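Local coordinates for protein probable alginate O-acetylase AlgJ (Pseudomonas putida, PDB 4O8V) that probably adds acetyl groups, as part of an inner-membrane complex, to mannuronate residues of alginate, a polymer that shapes and protects biofilms, at residues W18-D22 and E23-P27; Y85-F88 and H89-A92; G127-V130 and A131-L135; P161-D165 and L166-L170. All blocks are in the same frame, centred on the assembly; numbering follows the deposited sequence.

Contact 1. Residues W18-D22 and E23-P27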
loop_
_atom_site.group_PDB
_atom_site.type_symbol
_atom_site.label_atom_id
_atom_site.label_comp_id
_atom_site.label_asym_id
_atom_site.label_seq_id
_atom_site.Cartn_x
_atom_site.Cartn_y
_atom_site.Cartn_z
ATOM N N TRP A 18 -15.482 15.147 -2.939
ATOM C CA TRP A 18 -14.475 14.148 -2.529
ATOM C C TRP A 18 -15.137 13.117 -1.593
ATOM O O TRP A 18 -16.020 13.475 -0.812
ATOM C CB TRP A 18 -13.303 14.833 -1.809
ATOM C CG TRP A 18 -12.264 15.395 -2.746
ATOM C CD1 TRP A 18 -12.375 16.495 -3.566
ATOM C CD2 TRP A 18 -10.965 14.863 -2.962
ATOM N NE1 TRP A 18 -11.212 16.652 -4.300
ATOM C CE2 TRP A 18 -10.329 15.674 -3.924
ATOM C CE3 TRP A 18 -10.266 13.773 -2.423
ATOM C CZ2 TRP A 18 -9.026 15.413 -4.380
ATOM C CZ3 TRP A 18 -8.973 13.525 -2.870
ATOM C CH2 TRP A 18 -8.371 14.340 -3.834
ATOM N N LEU A 19 -14.690 11.866 -1.660
ATOM C CA LEU A 19 -15.172 10.790 -0.791
ATOM C C LEU A 19 -13.993 10.189 -0.057
ATOM O O LEU A 19 -12.930 10.091 -0.626
ATOM C CB LEU A 19 -15.849 9.697 -1.605
ATOM C CG LEU A 19 -16.995 10.147 -2.496
ATOM C CD1 LEU A 19 -17.492 8.938 -3.311
ATOM C CD2 LEU A 19 -18.102 10.710 -1.631
ATOM N N PHE A 20 -14.190 9.741 1.175
ATOM C CA PHE A 20 -13.119 9.052 1.903
ATOM C C PHE A 20 -13.636 7.729 2.454
ATOM O O PHE A 20 -14.843 7.567 2.665
ATOM C CB PHE A 20 -12.590 9.915 3.049
ATOM C CG PHE A 20 -11.960 11.221 2.613
ATOM C CD1 PHE A 20 -10.613 11.294 2.322
ATOM C CD2 PHE A 20 -12.715 12.383 2.531
ATOM C CE1 PHE A 20 -10.022 12.519 1.936
ATOM C CE2 PHE A 20 -12.134 13.607 2.137
ATOM C CZ PHE A 20 -10.785 13.667 1.843
ATOM N N SER A 21 -12.723 6.780 2.670
ATOM C CA SER A 21 -13.047 5.552 3.402
ATOM C C SER A 21 -13.226 5.853 4.877
ATOM O O SER A 21 -12.366 6.504 5.475
ATOM C CB SER A 21 -11.930 4.515 3.256
ATOM O OG SER A 21 -12.163 3.451 4.166
ATOM N N ASP A 22 -14.303 5.371 5.488
ATOM C CA ASP A 22 -14.471 5.618 6.923
ATOM C C ASP A 22 -13.462 4.799 7.737
ATOM O O ASP A 22 -13.322 5.006 8.937
ATOM C CB ASP A 22 -15.922 5.361 7.383
ATOM C CG ASP A 22 -16.266 3.898 7.501
ATOM O OD1 ASP A 22 -15.670 3.053 6.795
ATOM O OD2 ASP A 22 -17.158 3.594 8.317
ATOM N N GLU A 23 -12.719 3.911 7.075
ATOM C CA GLU A 23 -11.644 3.178 7.749
ATOM C C GLU A 23 -10.492 4.124 8.105
ATOM O O GLU A 23 -9.645 3.805 8.948
ATOM C CB GLU A 23 -11.148 2.012 6.877
ATOM C CG GLU A 23 -12.200 0.944 6.623
ATOM C CD GLU A 23 -11.693 -0.213 5.759
ATOM O OE1 GLU A 23 -10.624 -0.092 5.125
ATOM O OE2 GLU A 23 -12.373 -1.255 5.715
ATOM N N GLU A 24 -10.472 5.294 7.469
ATOM C CA GLU A 24 -9.486 6.316 7.791
ATOM C C GLU A 24 -10.021 7.260 8.863
ATOM O O GLU A 24 -9.340 8.204 9.267
ATOM C CB GLU A 24 -9.087 7.099 6.525
ATOM C CG GLU A 24 -8.123 6.296 5.628
ATOM C CD GLU A 24 -7.816 6.955 4.291
ATOM O OE1 GLU A 24 -8.279 8.096 4.040
ATOM O OE2 GLU A 24 -7.102 6.328 3.472
ATOM N N PHE A 25 -11.251 7.002 9.316
ATOM C CA PHE A 25 -11.917 7.861 10.302
ATOM C C PHE A 25 -12.283 7.141 11.603
ATOM O O PHE A 25 -12.148 7.699 12.695
ATOM C CB PHE A 25 -13.214 8.446 9.724
ATOM C CG PHE A 25 -13.003 9.506 8.691
ATOM C CD1 PHE A 25 -12.471 9.185 7.459
ATOM C CD2 PHE A 25 -13.379 10.822 8.940
ATOM C CE1 PHE A 25 -12.280 10.174 6.487
ATOM C CE2 PHE A 25 -13.200 11.812 7.973
ATOM C CZ PHE A 25 -12.640 11.485 6.749
ATOM N N LYS A 26 -12.804 5.923 11.473
ATOM C CA LYS A 26 -13.509 5.257 12.577
ATOM C C LYS A 26 -12.564 4.851 13.704
ATOM O O LYS A 26 -11.431 4.446 13.453
ATOM C CB LYS A 26 -14.254 4.011 12.066
ATOM C CG LYS A 26 -13.322 2.878 11.598
ATOM C CD LYS A 26 -14.078 1.650 11.088
ATOM C CE LYS A 26 -15.018 2.022 9.950
ATOM N NZ LYS A 26 -15.647 0.857 9.253
ATOM N N PRO A 27 -13.024 4.972 14.955
ATOM C CA PRO A 27 -12.270 4.352 16.049
ATOM C C PRO A 27 -12.361 2.840 15.935
ATOM O O PRO A 27 -13.280 2.341 15.288
ATOM C CB PRO A 27 -12.983 4.855 17.302
ATOM C CG PRO A 27 -14.379 5.135 16.849
ATOM C CD PRO A 27 -14.255 5.632 15.431
HETATM O O HOH W 1 -10.149 7.547 1.915
#

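Contact 2. Residues Y85-F88 and H89-A92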
loop_
_atom_site.group_PDB
_atom_site.type_symbol
_atom_site.label_atom_id
_atom_site.label_comp_id
_atom_site.label_asym_id
_atom_site.label_seq_id
_atom_site.Cartn_x
_atom_site.Cartn_y
_atom_site.Cartn_z
ATOM N N TYR A 85 0.237 7.441 11.133
ATOM C CA TYR A 85 1.319 7.295 10.178
ATOM C C TYR A 85 2.678 7.391 10.874
ATOM O O TYR A 85 3.512 6.501 10.722
ATOM C CB TYR A 85 1.190 8.355 9.071
ATOM C CG TYR A 85 2.315 8.353 8.060
ATOM C CD1 TYR A 85 2.303 7.482 6.972
ATOM C CD2 TYR A 85 3.400 9.216 8.203
ATOM C CE1 TYR A 85 3.336 7.477 6.045
ATOM C CE2 TYR A 85 4.437 9.230 7.282
ATOM C CZ TYR A 85 4.405 8.346 6.209
ATOM O OH TYR A 85 5.448 8.379 5.308
ATOM N N ASN A 86 2.865 8.450 11.665
ATOM C CA ASN A 86 4.085 8.682 12.421
ATOM C C ASN A 86 4.384 7.554 13.406
ATOM O O ASN A 86 5.520 7.088 13.505
ATOM C CB ASN A 86 3.976 10.020 13.174
ATOM C CG ASN A 86 5.228 10.365 13.978
ATOM O OD1 ASN A 86 6.351 10.379 13.463
ATOM N ND2 ASN A 86 5.034 10.662 15.247
ATOM N N GLN A 87 3.365 7.109 14.135
ATOM C CA GLN A 87 3.570 6.034 15.101
ATOM C C GLN A 87 3.868 4.697 14.423
ATOM O O GLN A 87 4.630 3.892 14.961
ATOM C CB GLN A 87 2.351 5.910 16.026
ATOM C CG GLN A 87 2.213 7.073 17.018
ATOM C CD GLN A 87 3.402 7.194 17.997
ATOM O OE1 GLN A 87 4.102 6.213 18.283
ATOM N NE2 GLN A 87 3.625 8.404 18.509
ATOM N N PHE A 88 3.258 4.452 13.265
ATOM C CA PHE A 88 3.572 3.264 12.458
ATOM C C PHE A 88 5.069 3.298 12.087
ATOM O O PHE A 88 5.812 2.325 12.279
ATOM C CB PHE A 88 2.687 3.227 11.205
ATOM C CG PHE A 88 2.604 1.880 10.507
ATOM C CD1 PHE A 88 3.494 0.852 10.782
ATOM C CD2 PHE A 88 1.637 1.672 9.525
ATOM C CE1 PHE A 88 3.401 -0.366 10.110
ATOM C CE2 PHE A 88 1.535 0.464 8.859
ATOM C CZ PHE A 88 2.417 -0.562 9.151
ATOM N N HIS A 89 5.522 4.436 11.572
ATOM C CA HIS A 89 6.931 4.564 11.232
ATOM C C HIS A 89 7.841 4.384 12.449
ATOM O O HIS A 89 8.849 3.693 12.370
ATOM C CB HIS A 89 7.210 5.905 10.568
ATOM C CG HIS A 89 7.046 5.868 9.088
ATOM N ND1 HIS A 89 7.992 5.308 8.254
ATOM C CD2 HIS A 89 6.030 6.285 8.289
ATOM C CE1 HIS A 89 7.582 5.413 7.001
ATOM N NE2 HIS A 89 6.392 5.996 6.995
ATOM N N ALA A 90 7.473 4.992 13.573
ATOM C CA ALA A 90 8.272 4.888 14.777
ATOM C C ALA A 90 8.360 3.437 15.251
ATOM O O ALA A 90 9.433 2.976 15.663
ATOM C CB ALA A 90 7.702 5.771 15.879
ATOM N N GLN A 91 7.238 2.722 15.212
ATOM C CA GLN A 91 7.228 1.322 15.685
ATOM C C GLN A 91 7.964 0.392 14.718
ATOM O O GLN A 91 8.629 -0.572 15.136
ATOM C CB GLN A 91 5.795 0.822 15.884
ATOM C CG GLN A 91 5.103 1.406 17.084
ATOM C CD GLN A 91 5.415 0.642 18.342
ATOM O OE1 GLN A 91 6.150 -0.355 18.321
ATOM N NE2 GLN A 91 4.849 1.091 19.453
ATOM N N ALA A 92 7.851 0.685 13.430
ATOM C CA ALA A 92 8.586 -0.064 12.425
ATOM C C ALA A 92 10.076 0.088 12.659
ATOM O O ALA A 92 10.816 -0.869 12.519
ATOM C CB ALA A 92 8.223 0.401 11.029
#

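Contact 3. Residues G127-V130 and A131-L135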
loop_
_atom_site.group_PDB
_atom_site.type_symbol
_atom_site.label_atom_id
_atom_site.label_comp_id
_atom_site.label_asym_id
_atom_site.label_seq_id
_atom_site.Cartn_x
_atom_site.Cartn_y
_atom_site.Cartn_z
ATOM N N GLY A 127 0.483 9.246 -8.477
ATOM C CA GLY A 127 0.757 9.099 -7.061
ATOM C C GLY A 127 1.560 7.836 -6.773
ATOM O O GLY A 127 2.514 7.829 -5.984
ATOM N N ALA A 128 1.164 6.750 -7.418
ATOM C CA ALA A 128 1.864 5.478 -7.226
ATOM C C ALA A 128 3.296 5.564 -7.781
ATOM O O ALA A 128 4.228 4.969 -7.262
ATOM C CB ALA A 128 1.076 4.338 -7.879
ATOM N N GLU A 129 3.477 6.352 -8.826
ATOM C CA GLU A 129 4.778 6.473 -9.448
ATOM C C GLU A 129 5.733 7.243 -8.523
ATOM O O GLU A 129 6.912 6.893 -8.405
ATOM C CB GLU A 129 4.629 7.160 -10.813
ATOM C CG GLU A 129 5.933 7.408 -11.548
ATOM C CD GLU A 129 5.703 8.169 -12.836
ATOM O OE1 GLU A 129 5.530 9.406 -12.782
ATOM O OE2 GLU A 129 5.660 7.520 -13.899
ATOM N N VAL A 130 5.226 8.299 -7.886
ATOM C CA VAL A 130 5.982 9.032 -6.880
ATOM C C VAL A 130 6.428 8.100 -5.747
ATOM O O VAL A 130 7.609 8.114 -5.347
ATOM C CB VAL A 130 5.151 10.209 -6.316
ATOM C CG1 VAL A 130 5.839 10.826 -5.105
ATOM C CG2 VAL A 130 4.941 11.243 -7.406
ATOM N N ALA A 131 5.507 7.259 -5.273
ATOM C CA ALA A 131 5.828 6.281 -4.222
ATOM C C ALA A 131 6.904 5.310 -4.710
ATOM O O ALA A 131 7.905 5.065 -4.014
ATOM C CB ALA A 131 4.565 5.525 -3.770
ATOM N N ALA A 132 6.739 4.770 -5.912
ATOM C CA ALA A 132 7.763 3.870 -6.467
ATOM C C ALA A 132 9.125 4.544 -6.579
ATOM O O ALA A 132 10.164 3.915 -6.328
ATOM C CB ALA A 132 7.339 3.341 -7.834
ATOM N N GLN A 133 9.151 5.815 -6.965
ATOM C CA GLN A 133 10.426 6.484 -7.074
ATOM C C GLN A 133 11.091 6.671 -5.709
ATOM O O GLN A 133 12.324 6.545 -5.602
ATOM C CB GLN A 133 10.284 7.840 -7.795
ATOM C CG GLN A 133 10.277 7.672 -9.300
ATOM C CD GLN A 133 9.758 8.881 -10.045
ATOM O OE1 GLN A 133 9.060 9.725 -9.480
ATOM N NE2 GLN A 133 10.080 8.960 -11.329
ATOM N N ALA A 134 10.303 7.017 -4.694
ATOM C CA ALA A 134 10.838 7.166 -3.346
ATOM C C ALA A 134 11.402 5.830 -2.862
ATOM O O ALA A 134 12.460 5.784 -2.243
ATOM C CB ALA A 134 9.763 7.658 -2.368
ATOM N N LEU A 135 10.665 4.758 -3.113
ATOM C CA LEU A 135 11.122 3.444 -2.681
ATOM C C LEU A 135 12.417 3.056 -3.419
ATOM O O LEU A 135 13.369 2.556 -2.810
ATOM C CB LEU A 135 10.005 2.400 -2.883
ATOM C CG LEU A 135 8.779 2.552 -1.988
ATOM C CD1 LEU A 135 7.599 1.703 -2.507
ATOM C CD2 LEU A 135 9.140 2.150 -0.554
#

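Contact 4. Residues P161-D165 and L166-L170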
loop_
_atom_site.group_PDB
_atom_site.type_symbol
_atom_site.label_atom_id
_atom_site.label_comp_id
_atom_site.label_asym_id
_atom_site.label_seq_id
_atom_site.Cartn_x
_atom_site.Cartn_y
_atom_site.Cartn_z
ATOM N N PRO A 161 -13.262 8.427 -18.098
ATOM C CA PRO A 161 -13.864 8.453 -16.761
ATOM C C PRO A 161 -13.684 7.146 -15.994
ATOM O O PRO A 161 -13.555 6.069 -16.583
ATOM C CB PRO A 161 -15.360 8.690 -17.043
ATOM C CG PRO A 161 -15.426 9.293 -18.399
ATOM C CD PRO A 161 -14.249 8.710 -19.163
ATOM N N TYR A 162 -13.674 7.257 -14.673
ATOM C CA TYR A 162 -13.520 6.094 -13.808
ATOM C C TYR A 162 -14.440 6.254 -12.584
ATOM O O TYR A 162 -14.359 7.265 -11.886
ATOM C CB TYR A 162 -12.053 5.946 -13.387
ATOM C CG TYR A 162 -11.829 4.774 -12.455
ATOM C CD1 TYR A 162 -11.830 3.476 -12.936
ATOM C CD2 TYR A 162 -11.671 4.973 -11.086
ATOM C CE1 TYR A 162 -11.667 2.390 -12.080
ATOM C CE2 TYR A 162 -11.506 3.891 -10.221
ATOM C CZ TYR A 162 -11.495 2.617 -10.724
ATOM O OH TYR A 162 -11.316 1.547 -9.868
ATOM N N LYS A 163 -15.323 5.281 -12.348
ATOM C CA LYS A 163 -16.203 5.298 -11.175
ATOM C C LYS A 163 -15.450 4.739 -9.976
ATOM O O LYS A 163 -15.059 3.579 -9.999
ATOM C CB LYS A 163 -17.479 4.473 -11.412
ATOM C CG LYS A 163 -18.519 4.660 -10.293
ATOM C CD LYS A 163 -19.844 3.978 -10.601
ATOM C CE LYS A 163 -20.117 2.834 -9.639
ATOM N NZ LYS A 163 -21.417 2.167 -9.934
ATOM N N GLY A 164 -15.254 5.563 -8.945
ATOM C CA GLY A 164 -14.429 5.195 -7.797
ATOM C C GLY A 164 -15.060 4.156 -6.879
ATOM O O GLY A 164 -16.296 4.020 -6.799
ATOM N N ASP A 165 -14.209 3.420 -6.160
ATOM C CA ASP A 165 -14.692 2.297 -5.373
ATOM C C ASP A 165 -15.597 2.777 -4.230
ATOM O O ASP A 165 -16.507 2.078 -3.833
ATOM C CB ASP A 165 -13.510 1.426 -4.853
ATOM C CG ASP A 165 -12.485 2.182 -3.989
ATOM O OD1 ASP A 165 -12.505 3.428 -3.849
ATOM O OD2 ASP A 165 -11.576 1.492 -3.451
ATOM N N LEU A 166 -15.377 4.000 -3.758
ATOM C CA LEU A 166 -16.191 4.553 -2.677
ATOM C C LEU A 166 -17.625 4.915 -3.076
ATOM O O LEU A 166 -18.521 4.952 -2.228
ATOM C CB LEU A 166 -15.498 5.780 -2.093
ATOM C CG LEU A 166 -14.239 5.406 -1.319
ATOM C CD1 LEU A 166 -13.381 6.653 -1.077
ATOM C CD2 LEU A 166 -14.597 4.683 0.002
ATOM N N THR A 167 -17.856 5.180 -4.357
ATOM C CA THR A 167 -19.193 5.575 -4.783
ATOM C C THR A 167 -20.194 4.451 -4.545
ATOM O O THR A 167 -21.376 4.702 -4.370
ATOM C CB THR A 167 -19.224 5.962 -6.251
ATOM O OG1 THR A 167 -19.108 4.774 -7.036
ATOM C CG2 THR A 167 -18.063 6.874 -6.564
ATOM N N ASN A 168 -19.712 3.212 -4.505
ATOM C CA ASN A 168 -20.602 2.071 -4.310
ATOM C C ASN A 168 -21.056 1.902 -2.865
ATOM O O ASN A 168 -21.998 1.154 -2.583
ATOM C CB ASN A 168 -19.922 0.798 -4.806
ATOM C CG ASN A 168 -19.727 0.805 -6.308
ATOM O OD1 ASN A 168 -20.630 0.430 -7.071
ATOM N ND2 ASN A 168 -18.556 1.270 -6.747
ATOM N N PHE A 169 -20.391 2.596 -1.948
ATOM C CA PHE A 169 -20.802 2.591 -0.552
ATOM C C PHE A 169 -21.780 3.700 -0.248
ATOM O O PHE A 169 -22.375 3.741 0.829
ATOM C CB PHE A 169 -19.587 2.705 0.358
ATOM C CG PHE A 169 -18.739 1.484 0.358
ATOM C CD1 PHE A 169 -19.057 0.409 1.180
ATOM C CD2 PHE A 169 -17.648 1.387 -0.484
ATOM C CE1 PHE A 169 -18.277 -0.736 1.176
ATOM C CE2 PHE A 169 -16.862 0.246 -0.497
ATOM C CZ PHE A 169 -17.177 -0.817 0.335
ATOM N N LEU A 170 -21.965 4.603 -1.201
ATOM C CA LEU A 170 -22.964 5.644 -1.027
ATOM C C LEU A 170 -24.364 5.055 -1.115
ATOM O O LEU A 170 -24.615 4.164 -1.926
ATOM C CB LEU A 170 -22.806 6.740 -2.077
ATOM C CG LEU A 170 -21.606 7.677 -1.975
ATOM C CD1 LEU A 170 -21.486 8.446 -3.275
ATOM C CD2 LEU A 170 -21.771 8.622 -0.787
#

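Contact 1. Residues W18-D22 and E23-P27
K26 folds back over D22 where strand 19-21, half of a two-stranded antiparallel hairpin with 11-13, runs into a 3-10 turn in this SGNH hydrolase-like domain. Its side chain starts beside D22 O, with CB and CG each 3.4 Å from it. CG sits between the backbone N and the carbonyl carbon of its own residue (chi1 68°), and a bend at chi3 then turns CE back toward the D22 carboxylate. CE comes beside that group, 3.1 Å from OD2. NZ completes a salt bridge to OD2 at 3.3 Å and makes a weak hydrogen bond to OD1, which also accepts from G10 N. D22 O takes two amide hydrogens, that of K26 almost straight on and that of F25 from well above the carbonyl plane. One residue earlier, S21 forms an ST turn, OG accepting from E23 N at 3.0 Å, while S21 O accepts from E24 N. The E24 carboxylate reaches K64 N and A65 N at the start of helix 64-67, and E23 bridges to R277. A water links S21 N to E24 OE1, the latter bond weak. The F25 ring turns an edge to S21 O, with CD1 3.3 Å away, and packs on the root of F20, F25 CE1 lying 3.5 Å from F20 CB.

Contact 2. Residues Y85-F88 and H89-A92
Y85-F88 and H89-A92 form two successive turns of the alpha-helix 84-94, joined by four i to i+4 backbone bonds. H89 N, A90 N, Q91 N and A92 N donate to the carbonyls of Y85, N86, Q87 and F88, all fairly straight. This amphipathic helix packs one side on strand 55-61, an edge strand of the central parallel sheet of the SGNH hydrolase-like fold. The chief side-chain pair is Y85 with H89, an offset edge-to-face stack: the imidazole edge points at one face of the phenol ring. The centroids are 4.5 Å apart and the planes stand at 64°. CG of Y85 is anti to the backbone N (chi1 176°), which swings the phenol along the helix toward the next turn. There H89 CD2 sits 3.3 Å from Y85 CZ, above the plane and shifted toward the rim. Y85 OH hydrogen-bonds to D101 OD1 and M103 N, fixing the far end of the ring outside the helix. F88 extends from the same helix to I42, L58 and I60 and meets the F274 ring edge-to-face. On the more exposed side only the stem of Q91 touches the previous turn, CG 3.3 Å from Q87 O, and a bend at chi2 takes its amide away. The Y85 and H89 side chains come closest where H89 NE2 lies 3.1 Å from Y85 OH.

Contact 3. Residues G127-V130 and A131-L135
The carboxamide of Q133 is the flat side-chain group that lies back near E129 here, within the alpha-helix 125-141 of the SGNH hydrolase-like fold. E129 O lies off the amide plane, to one side of it, 3.8 Å from Q133 CD. OE1 of the same amide leans toward the preceding turn, 4.1 Å from V130 CA. CG of Q133 is anti to its carbonyl carbon (chi1 -82°) and the chain runs on extended, so the amide lies back along the helix. The other flat group, the carboxylate of E129, points outward to a salt bridge with R189 on strand 184-193; toward Q133 only its stem counts, E129 CG lying 4.4 Å from Q133 CD. Four i to i+4 bonds join the turns, A131 through A134 donating to G127 through V130, with A131 N 3.1 Å from G127 O. Three of the residues that follow V130 are alanines, and their short side chains probably let neighbouring elements come close. A132 faces F227, A230 and L231 of helix 227-235. V130 and A134 both rest on P105 of helix 103-109, A131 touches W123, and L135 reaches V57 and A59 of strand 55-61. G127 N is held by T124 OG1 near the start of the helix. Among the methyls, A132 CB lies 3.6 Å from both A128 O and E129 O.

Contact 4. Residues P161-D165 and L166-L170
A chain of tight turns follows strand 152-162 and brings D165 against the putative Asp-His-Ser active site of this SGNH-like acetyltransferase. The first turn is closed by G164 O, which accepts twice from T167. T167 OG1 comes in the carbonyl plane at 2.9 Å, while T167 N approaches from well above that plane at 3.1 Å. OG1 lies between the backbone N and carbonyl carbon of its own residue (chi1 73°), a rotation that aims the hydroxyl back at G164; the methyl CG2 flanks the same oxygen, 3.4 Å away. K163 lies over the hydroxyl side, its CG 3.3 Å from T167 OG1. Farther out its chain bends and runs at about a right angle to N168, where NZ makes a weak hydrogen bond to OD1 at 3.4 Å. D165 O receives N168 N weakly and also has F169 CD2 at 3.6 Å. The carboxylate of D165 turns inward, OD1 accepting from T121 N and the side chain touching H122; its backbone N donates to D120 OD2. D120 and H122 are probably catalytic by analogy with relatives, which makes D165 a second-shell neighbour of both. L166 lies alongside D165, with its CG 3.6 Å from OD1, and packs on T121 and L19. F169 N to L166 O and L170 N to T167 O continue the pattern. Such i to i+3 bonds with near-helical backbone angles are characteristic of consecutive type I turns, here beside the loop that carries the probable catalytic residues D120 and H122.

Contacts 1 and 4 are neighbours, with centres about 14 Å apart: L166 CD1 of contact 4 packs 3.5 Å from L19 O of contact 1, and T167 also meets L19. Both flank the probable active site. D165 lies about 3 Å from D120 and H122 (side chains), whereas the side chain of E23 is about 9 Å from that of S218, and that of E24 about 9 Å from that of H122. Contact 3 approaches from another element, the side chain of A128 being about 8 Å from that of H122. Contact 2 lies away from the site. L135 of contact 3 and the helix of contact 2 both pack on strand 55-61, though their contacts do not touch and have centres about 19 Å apart.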